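Local coordinates for designed helical repeat protein (Synthetic construct, PDB 5CWQ) that has no known natural function, being a computationally designed protein built of repeated helices, at residues A103-A108 with V161-E166. Sequence-based numbering, arbitrary orientation.
Sequences AVLALA and VLALAE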
ATOM      1  N   ALA A 103       1.002   3.673  -3.143  1.00 28.35           N
ATOM      2  CA  ALA A 103       0.678   4.852  -3.939  1.00 28.93           C
ATOM      3  C   ALA A 103      -0.833   5.057  -4.001  1.00 29.31           C
ATOM      4  O   ALA A 103      -1.315   6.188  -3.924  1.00 30.06           O
ATOM      5  CB  ALA A 103       1.252   4.720  -5.338  1.00 29.32           C
ATOM      6  N   VAL A 104      -1.572   3.960  -4.149  1.00 28.88           N
ATOM      7  CA  VAL A 104      -3.033   4.004  -4.171  1.00 29.21           C
ATOM      8  C   VAL A 104      -3.573   4.496  -2.833  1.00 29.21           C
ATOM      9  O   VAL A 104      -4.550   5.243  -2.788  1.00 31.94           O
ATOM     10  CB  VAL A 104      -3.644   2.614  -4.493  1.00 29.22           C
ATOM     11  CG1 VAL A 104      -5.150   2.599  -4.250  1.00 29.41           C
ATOM     12  CG2 VAL A 104      -3.351   2.220  -5.930  1.00 29.72           C
ATOM     13  N   LEU A 105      -2.942   4.070  -1.744  1.00 26.86           N
ATOM     14  CA  LEU A 105      -3.358   4.495  -0.417  1.00 26.88           C
ATOM     15  C   LEU A 105      -3.179   6.004  -0.291  1.00 27.20           C
ATOM     16  O   LEU A 105      -4.024   6.695   0.277  1.00 26.37           O
ATOM     17  CB  LEU A 105      -2.562   3.764   0.666  1.00 27.82           C
ATOM     18  CG  LEU A 105      -2.900   4.134   2.114  1.00 28.92           C
ATOM     19  CD1 LEU A 105      -4.352   3.816   2.439  1.00 28.62           C
ATOM     20  CD2 LEU A 105      -1.976   3.411   3.075  1.00 29.86           C
ATOM     21  N   ALA A 106      -2.076   6.507  -0.835  1.00 28.41           N
ATOM     22  CA  ALA A 106      -1.818   7.939  -0.842  1.00 29.75           C
ATOM     23  C   ALA A 106      -2.896   8.663  -1.645  1.00 29.08           C
ATOM     24  O   ALA A 106      -3.382   9.714  -1.230  1.00 29.40           O
ATOM     25  CB  ALA A 106      -0.436   8.231  -1.411  1.00 30.97           C
ATOM     26  N   LEU A 107      -3.279   8.090  -2.785  1.00 28.18           N
ATOM     27  CA  LEU A 107      -4.331   8.673  -3.614  1.00 29.78           C
ATOM     28  C   LEU A 107      -5.661   8.710  -2.866  1.00 30.54           C
ATOM     29  O   LEU A 107      -6.430   9.661  -2.995  1.00 31.75           O
ATOM     30  CB  LEU A 107      -4.495   7.891  -4.921  1.00 30.17           C
ATOM     31  CG  LEU A 107      -3.359   7.996  -5.942  1.00 30.23           C
ATOM     32  CD1 LEU A 107      -3.580   7.006  -7.075  1.00 30.80           C
ATOM     33  CD2 LEU A 107      -3.243   9.408  -6.489  1.00 31.25           C
ATOM     34  N   ALA A 108      -5.931   7.666  -2.091  1.00 30.40           N
ATOM     35  CA  ALA A 108      -7.157   7.589  -1.308  1.00 30.90           C
ATOM     36  C   ALA A 108      -7.182   8.672  -0.231  1.00 30.32           C
ATOM     37  O   ALA A 108      -8.187   9.362  -0.059  1.00 29.69           O
ATOM     38  CB  ALA A 108      -7.292   6.212  -0.680  1.00 30.72           C
ATOM     39  N   VAL A 161      -6.268  -3.160   1.108  1.00 26.22           N
ATOM     40  CA  VAL A 161      -7.448  -3.206   1.962  1.00 27.46           C
ATOM     41  C   VAL A 161      -7.513  -1.947   2.823  1.00 28.79           C
ATOM     42  O   VAL A 161      -8.595  -1.458   3.142  1.00 29.67           O
ATOM     43  CB  VAL A 161      -7.446  -4.467   2.851  1.00 25.84           C
ATOM     44  CG1 VAL A 161      -8.577  -4.424   3.871  1.00 25.32           C
ATOM     45  CG2 VAL A 161      -7.576  -5.708   1.985  1.00 25.99           C
ATOM     46  N   LEU A 162      -6.345  -1.424   3.189  1.00 28.66           N
ATOM     47  CA  LEU A 162      -6.266  -0.161   3.913  1.00 28.66           C
ATOM     48  C   LEU A 162      -6.847   0.961   3.064  1.00 26.93           C
ATOM     49  O   LEU A 162      -7.575   1.820   3.560  1.00 26.00           O
ATOM     50  CB  LEU A 162      -4.817   0.164   4.282  1.00 30.96           C
ATOM     51  CG  LEU A 162      -4.466   0.237   5.767  1.00 34.47           C
ATOM     52  CD1 LEU A 162      -2.988   0.552   5.938  1.00 36.75           C
ATOM     53  CD2 LEU A 162      -5.310   1.273   6.490  1.00 34.89           C
ATOM     54  N   ALA A 163      -6.513   0.948   1.778  1.00 27.30           N
ATOM     55  CA  ALA A 163      -6.993   1.964   0.854  1.00 27.70           C
ATOM     56  C   ALA A 163      -8.505   1.861   0.690  1.00 28.17           C
ATOM     57  O   ALA A 163      -9.202   2.875   0.637  1.00 28.09           O
ATOM     58  CB  ALA A 163      -6.294   1.830  -0.494  1.00 27.12           C
ATOM     59  N   LEU A 164      -9.012   0.635   0.618  1.00 28.40           N
ATOM     60  CA  LEU A 164     -10.450   0.416   0.506  1.00 30.19           C
ATOM     61  C   LEU A 164     -11.166   0.919   1.754  1.00 30.72           C
ATOM     62  O   LEU A 164     -12.217   1.555   1.663  1.00 32.49           O
ATOM     63  CB  LEU A 164     -10.761  -1.066   0.287  1.00 32.17           C
ATOM     64  CG  LEU A 164     -10.355  -1.645  -1.072  1.00 34.84           C
ATOM     65  CD1 LEU A 164     -10.532  -3.155  -1.079  1.00 35.72           C
ATOM     66  CD2 LEU A 164     -11.151  -1.008  -2.211  1.00 36.83           C
ATOM     67  N   ALA A 165     -10.591   0.623   2.915  1.00 29.16           N
ATOM     68  CA  ALA A 165     -11.133   1.090   4.185  1.00 28.65           C
ATOM     69  C   ALA A 165     -11.162   2.614   4.231  1.00 29.06           C
ATOM     70  O   ALA A 165     -12.122   3.215   4.718  1.00 30.73           O
ATOM     71  CB  ALA A 165     -10.315   0.544   5.340  1.00 27.32           C
ATOM     72  N   GLU A 166     -10.100   3.225   3.716  1.00 28.20           N
ATOM     73  CA  GLU A 166      -9.966   4.676   3.685  1.00 29.10           C
ATOM     74  C   GLU A 166     -11.122   5.315   2.920  1.00 31.30           C
ATOM     75  O   GLU A 166     -11.808   6.200   3.432  1.00 31.59           O
ATOM     76  CB  GLU A 166      -8.628   5.062   3.046  1.00 29.96           C
ATOM     77  CG  GLU A 166      -8.328   6.552   3.011  1.00 32.44           C
ATOM     78  CD  GLU A 166      -7.872   7.102   4.348  1.00 35.06           C
ATOM     79  OE1 GLU A 166      -7.808   6.329   5.329  1.00 34.57           O
ATOM     80  OE2 GLU A 166      -7.573   8.313   4.414  1.00 37.25           O
TER
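L105 reaches across to the backbone of the neighbouring helix, its CD1 methyl lying 3.6 Å from the CA of A163 and close to that residue's peptide nitrogen as well. CG sits anti to the backbone N (chi1 180°), which carries the isobutyl group across the gap although its first bond runs beside the interface instead of into it. The same methyl is 4.1 Å from CB of L162, while the other branch, CD2, just meets CD1 of L162 at 4.2 Å; the two leucine side chains are skewed against each other. From the opposite direction CB of A163 points toward helix 90-114, where it fits between CA of L105 and the CG1 branch of V104, 4.0 Å from CG1 of V104. One turn on, CB of A108 points back, 3.8 Å from CG of E166. This glutamate makes the contact with its aliphatic part: the extended chi1 (-177°) sets CG against A108, and the bend at chi2 (77°) then turns the carboxylate off. No hydrogen bond links the segments, and the grip is entirely van der Waals. With alanines A163 and A108 facing across, the segment axes come to 8.7 Å, and the two segments run nearly parallel, 9° apart, as in the side-by-side stacking of helices in this designed helical repeat protein. Between them in sequence lies helix 117-144, whose A127 touches both V104 and A163 and so closes one flank of the interface. L162 also packs on L216 of helix 204-230, and H223 of that helix adjoins E166. Further along the same two helices, the disulfide between C112 and C170 ties helix 90-114 covalently to helix 147-171.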